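Local coordinates for protein glutathione s-transferase (Haemonchus contortus, PDB 2WS2) that probably catalyses the conjugation of glutathione to electrophilic halide substrates, as a Nu-class (sigma-family) glutathione transferase of a parasitic nematode, at residues L192-W195 with I196-P200; V53-D57 with G58-P62. All blocks are in the same frame, centred on the assembly; numbering follows the deposited sequence.

Overall arrangement
The two contacts are local ones in different domains, their centres 24 Å apart and their nearest atoms about 13 Å apart. Interaction 2 (53-57 with 58-62) is a beta hairpin at the edge of the thioredoxin-like N-terminal sheet; interaction 1 (192-195 with 196-200) lies in the C-terminal part of helix 190-198 in the helical C-terminal domain. Interaction 1 lies mostly at the surface and relies on lysine-glutamate pairs and an arginine chain laid over an indole. Interaction 2 is partly buried and held by paired backbone bonds, with leucines turned to helix 64-75. Both reach past their own domain or chain: interaction 1 to helix 16-24, interaction 2 to the second subunit.

Interaction 1: L192-W195 with I196-P200; sequences LKKW and IETRP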
loop_
_atom_site.group_PDB
_atom_site.type_symbol
_atom_site.label_atom_id
_atom_site.label_comp_id
_atom_site.label_asym_id
_atom_site.label_seq_id
_atom_site.Cartn_x
_atom_site.Cartn_y
_atom_site.Cartn_z
ATOM N N LEU A 192 -9.586 -1.570 -23.010
ATOM C CA LEU A 192 -10.351 -1.724 -21.778
ATOM C C LEU A 192 -11.853 -1.825 -22.032
ATOM O O LEU A 192 -12.533 -2.629 -21.407
ATOM C CB LEU A 192 -10.041 -0.559 -20.825
ATOM C CG LEU A 192 -10.853 -0.362 -19.537
ATOM C CD1 LEU A 192 -10.596 -1.497 -18.516
ATOM C CD2 LEU A 192 -10.609 0.964 -18.872
ATOM N N LYS A 193 -12.355 -1.057 -23.003
ATOM C CA LYS A 193 -13.798 -1.000 -23.261
ATOM C C LYS A 193 -14.345 -2.407 -23.522
ATOM O O LYS A 193 -15.281 -2.826 -22.851
ATOM C CB LYS A 193 -14.095 -0.028 -24.423
ATOM C CG LYS A 193 -15.567 0.290 -24.630
ATOM C CD LYS A 193 -15.733 0.990 -25.998
ATOM C CE LYS A 193 -17.116 0.718 -26.594
ATOM N NZ LYS A 193 -18.197 0.918 -25.581
ATOM N N LYS A 194 -13.695 -3.103 -24.458
ATOM C CA LYS A 194 -13.919 -4.479 -24.901
ATOM C C LYS A 194 -13.612 -5.573 -23.850
ATOM O O LYS A 194 -14.209 -6.651 -23.889
ATOM C CB LYS A 194 -13.071 -4.697 -26.162
ATOM C CG LYS A 194 -12.987 -6.081 -26.759
ATOM C CD LYS A 194 -13.983 -6.350 -27.960
ATOM C CE LYS A 194 -15.430 -6.355 -27.508
ATOM N NZ LYS A 194 -16.412 -6.552 -28.613
ATOM N N TRP A 195 -12.653 -5.293 -22.957
ATOM C CA TRP A 195 -12.451 -6.047 -21.717
ATOM C C TRP A 195 -13.668 -5.975 -20.804
ATOM O O TRP A 195 -14.240 -7.016 -20.431
ATOM C CB TRP A 195 -11.220 -5.525 -20.934
ATOM C CG TRP A 195 -11.084 -6.188 -19.600
ATOM C CD1 TRP A 195 -11.103 -5.596 -18.370
ATOM C CD2 TRP A 195 -10.947 -7.592 -19.375
ATOM N NE1 TRP A 195 -10.965 -6.549 -17.387
ATOM C CE2 TRP A 195 -10.873 -7.785 -17.974
ATOM C CE3 TRP A 195 -10.886 -8.711 -20.223
ATOM C CZ2 TRP A 195 -10.729 -9.056 -17.394
ATOM C CZ3 TRP A 195 -10.752 -9.977 -19.646
ATOM C CH2 TRP A 195 -10.690 -10.132 -18.244
ATOM N N ILE A 196 -14.069 -4.768 -20.406
ATOM C CA ILE A 196 -15.269 -4.656 -19.571
ATOM C C ILE A 196 -16.577 -5.147 -20.251
ATOM O O ILE A 196 -17.597 -5.341 -19.576
ATOM C CB ILE A 196 -15.462 -3.259 -18.885
ATOM C CG1 ILE A 196 -16.416 -2.368 -19.691
ATOM C CG2 ILE A 196 -14.116 -2.590 -18.574
ATOM C CD1 ILE A 196 -17.453 -1.657 -18.827
ATOM N N GLU A 197 -16.537 -5.370 -21.558
ATOM C CA GLU A 197 -17.694 -5.906 -22.300
ATOM C C GLU A 197 -17.673 -7.426 -22.343
ATOM O O GLU A 197 -18.684 -8.057 -22.600
ATOM C CB GLU A 197 -17.671 -5.464 -23.767
ATOM C CG GLU A 197 -17.838 -3.977 -24.102
ATOM C CD GLU A 197 -17.409 -3.725 -25.545
ATOM O OE1 GLU A 197 -17.897 -2.777 -26.230
ATOM O OE2 GLU A 197 -16.557 -4.495 -26.011
ATOM N N THR A 198 -16.506 -8.015 -22.148
ATOM C CA THR A 198 -16.340 -9.418 -22.433
ATOM C C THR A 198 -15.685 -10.127 -21.248
ATOM O O THR A 198 -15.226 -11.267 -21.377
ATOM C CB THR A 198 -15.480 -9.635 -23.690
ATOM O OG1 THR A 198 -14.181 -9.072 -23.472
ATOM C CG2 THR A 198 -16.132 -8.994 -24.948
ATOM N N ARG A 199 -15.644 -9.449 -20.109
ATOM C CA ARG A 199 -15.090 -10.066 -18.913
ATOM C C ARG A 199 -16.224 -10.674 -18.118
ATOM O O ARG A 199 -17.363 -10.155 -18.129
ATOM C CB ARG A 199 -14.270 -9.079 -18.055
ATOM C CG ARG A 199 -15.105 -8.049 -17.347
ATOM C CD ARG A 199 -14.353 -6.874 -16.792
ATOM N NE ARG A 199 -15.350 -6.039 -16.137
ATOM C CZ ARG A 199 -15.097 -5.152 -15.194
ATOM N NH1 ARG A 199 -13.848 -4.965 -14.755
ATOM N NH2 ARG A 199 -16.106 -4.468 -14.671
ATOM N N PRO A 200 -15.918 -11.785 -17.428
ATOM C CA PRO A 200 -16.905 -12.460 -16.627
ATOM C C PRO A 200 -17.616 -11.505 -15.679
ATOM O O PRO A 200 -16.981 -10.644 -15.069
ATOM C CB PRO A 200 -16.060 -13.492 -15.878
ATOM C CG PRO A 200 -15.066 -13.914 -16.964
ATOM C CD PRO A 200 -14.686 -12.601 -17.576
#
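Arg199 lays its aliphatic chain across the indole of Trp195, in the C-terminal part of helix 190-198 and the residues that follow. Its CB sits 3.5 Å from the centroid of the Trp195 six-membered ring, only 10° off the normal, a CH-pi contact, and Arg199 CD follows over the same face to 3.5 Å from Trp195 NE1. The arginine starts with CG between its backbone N and carbonyl carbon (chi1 71°) and then runs extended to NE, which carries the guanidinium past the pyrrole end of the indole; the two planes stand 77° apart, with Trp195 NE1 at the guanidinium edge. Glu16 gathers both polar ends: it accepts a hydrogen bond from Trp195 NE1 and forms a salt bridge with Arg199 NH1, which also pairs with Glu162.

On the neighbouring side of the turn, Leu192 CD1 meets Ile196 CG2 at 3.7 Å, and Ile196 N bonds to Leu192 O at 2.8 Å. The outer side is charged. Glu197, with CG anti to its carbonyl carbon and the rest extended, reaches back between two lysines: OE1 makes a long salt bridge of 3.8 Å to Lys193 NZ, while OE2, less surely placed, faces Lys194 NZ. Thr198 turns its hydroxyl back into the helix, OG1 giving a very short hydrogen bond of 2.5 Å to Lys194 O. Thr198 N bonds to Trp195 O at 3.0 Å.

Leu192 and Arg199 touch Gln20 of helix 16-24, Trp195 packs on Arg19 and Val23 of the same helix, and Trp195 also touches Arg33 of strand 30-34, so this C-terminal part of the helix is joined to the N-terminal domain. Ile196 packs on Phe165 in the loop after helix 155-162, and Arg199 makes a cation-pi contact with it.

Interaction 2: V53-D57 with G58-P62; sequences VLEVD and GKQLP
Leu54 and Leu61 form a hydrogen-bonded antiparallel pair in a beta hairpin with a two-residue loop, Asp57-Gly58. Leu61 N reaches Leu54 O at 2.6 Å, while Leu54 N returns a bond of 2.9 Å to Leu61 O. Both leucines project from the same face, Leu54 CB standing 4.3 Å from Leu61 CB. This is the closely packed part of the contact, because both side chains are buried against Ile67 of helix 64-75.

On the opposite face, Val53 CG1 lies 3.5 Å from Gln60 CG, and Glu55 runs alongside Gln60, the two pointing the same way. Their aliphatic parts touch, Glu55 CG to Gln60 CG at 3.6 Å.

The solvent side is the type I' turn from Val56 to Lys59. Val56 and Lys59 close it with reciprocal backbone bonds, Lys59 N to Val56 O being 2.7 Å. At Gly58's backbone angles a CB would be jammed against the carbonyl O of Asp57. A water accepts from Gly58 N at 3.0 Å and gives a weak bond to Glu55 O. Asp57 instead bonds through OD2 to His3 N.

Strand 53-56 pairs with strand 4-9, leaving 59-62 outermost in the chain's sheet. Leu61 packs on Tyr70 as well as Ile67 of helix 64-75, and Val56 on Tyr70, while Lys59, Leu61 and Pro62 touch Trp83, Ala86 and Ser90, respectively, of the second subunit.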
loop_
_atom_site.group_PDB
_atom_site.type_symbol
_atom_site.label_atom_id
_atom_site.label_comp_id
_atom_site.label_asym_id
_atom_site.label_seq_id
_atom_site.Cartn_x
_atom_site.Cartn_y
_atom_site.Cartn_z
ATOM N N VAL A 53 -1.537 -14.004 -7.180
ATOM C CA VAL A 53 -0.132 -14.276 -7.401
ATOM C C VAL A 53 0.147 -14.270 -8.880
ATOM O O VAL A 53 -0.523 -14.974 -9.648
ATOM C CB VAL A 53 0.237 -15.681 -6.884
ATOM C CG1 VAL A 53 1.588 -16.106 -7.424
ATOM C CG2 VAL A 53 0.185 -15.707 -5.340
ATOM N N LEU A 54 1.158 -13.505 -9.275
ATOM C CA LEU A 54 1.728 -13.564 -10.604
ATOM C C LEU A 54 2.928 -14.527 -10.791
ATOM O O LEU A 54 3.861 -14.558 -9.964
ATOM C CB LEU A 54 2.152 -12.170 -11.047
ATOM C CG LEU A 54 2.566 -12.168 -12.519
ATOM C CD1 LEU A 54 1.296 -12.338 -13.433
ATOM C CD2 LEU A 54 3.344 -10.947 -12.869
ATOM N N GLU A 55 2.917 -15.277 -11.897
ATOM C CA GLU A 55 4.121 -15.957 -12.354
ATOM C C GLU A 55 4.659 -15.435 -13.667
ATOM O O GLU A 55 3.906 -15.276 -14.647
ATOM C CB GLU A 55 3.924 -17.484 -12.448
ATOM C CG GLU A 55 3.442 -18.131 -11.160
ATOM C CD GLU A 55 3.589 -19.634 -11.178
ATOM O OE1 GLU A 55 2.994 -20.289 -10.284
ATOM O OE2 GLU A 55 4.269 -20.155 -12.092
ATOM N N VAL A 56 5.970 -15.201 -13.698
ATOM C CA VAL A 56 6.684 -14.663 -14.875
ATOM C C VAL A 56 7.745 -15.695 -15.184
ATOM O O VAL A 56 8.590 -16.010 -14.330
ATOM C CB VAL A 56 7.392 -13.301 -14.557
ATOM C CG1 VAL A 56 8.236 -12.812 -15.730
ATOM C CG2 VAL A 56 6.391 -12.257 -14.159
ATOM N N ASP A 57 7.700 -16.206 -16.404
ATOM C CA ASP A 57 8.319 -17.466 -16.768
ATOM C C ASP A 57 8.657 -18.349 -15.548
ATOM O O ASP A 57 9.798 -18.760 -15.366
ATOM C CB ASP A 57 9.495 -17.264 -17.740
ATOM C CG ASP A 57 9.032 -17.018 -19.184
ATOM O OD1 ASP A 57 9.757 -16.341 -19.956
ATOM O OD2 ASP A 57 7.955 -17.492 -19.574
ATOM N N GLY A 58 7.638 -18.592 -14.712
ATOM C CA GLY A 58 7.735 -19.490 -13.557
ATOM C C GLY A 58 8.141 -18.906 -12.206
ATOM O O GLY A 58 8.250 -19.659 -11.222
ATOM N N LYS A 59 8.381 -17.596 -12.142
ATOM C CA LYS A 59 8.740 -16.946 -10.875
ATOM C C LYS A 59 7.550 -16.265 -10.228
ATOM O O LYS A 59 6.854 -15.488 -10.879
ATOM C CB LYS A 59 9.892 -15.928 -11.047
ATOM C CG LYS A 59 11.012 -16.273 -12.044
ATOM C CD LYS A 59 11.198 -17.785 -12.320
ATOM C CE LYS A 59 12.112 -18.023 -13.493
ATOM N NZ LYS A 59 11.756 -19.236 -14.291
ATOM N N GLN A 60 7.313 -16.530 -8.946
ATOM C CA GLN A 60 6.152 -15.927 -8.250
ATOM C C GLN A 60 6.298 -14.541 -7.693
ATOM O O GLN A 60 7.241 -14.252 -6.935
ATOM C CB GLN A 60 5.583 -16.841 -7.166
ATOM C CG GLN A 60 4.587 -17.824 -7.763
ATOM C CD GLN A 60 4.582 -19.142 -7.073
ATOM O OE1 GLN A 60 3.657 -19.928 -7.255
ATOM N NE2 GLN A 60 5.621 -19.408 -6.276
ATOM N N LEU A 61 5.339 -13.684 -8.055
ATOM C CA LEU A 61 5.176 -12.383 -7.419
ATOM C C LEU A 61 3.844 -12.240 -6.654
ATOM O O LEU A 61 2.741 -12.252 -7.255
ATOM C CB LEU A 61 5.459 -11.223 -8.413
ATOM C CG LEU A 61 5.476 -9.794 -7.832
ATOM C CD1 LEU A 61 6.728 -9.442 -6.970
ATOM C CD2 LEU A 61 5.319 -8.713 -8.973
ATOM N N PRO A 62 3.922 -12.132 -5.309
ATOM C CA PRO A 62 2.702 -11.878 -4.569
ATOM C C PRO A 62 2.285 -10.403 -4.417
ATOM O O PRO A 62 3.078 -9.518 -4.691
ATOM C CB PRO A 62 2.998 -12.470 -3.198
ATOM C CG PRO A 62 4.532 -12.248 -3.006
ATOM C CD PRO A 62 5.125 -12.128 -4.433
HETATM O O HOH W 1 4.901 -18.178 -15.909
#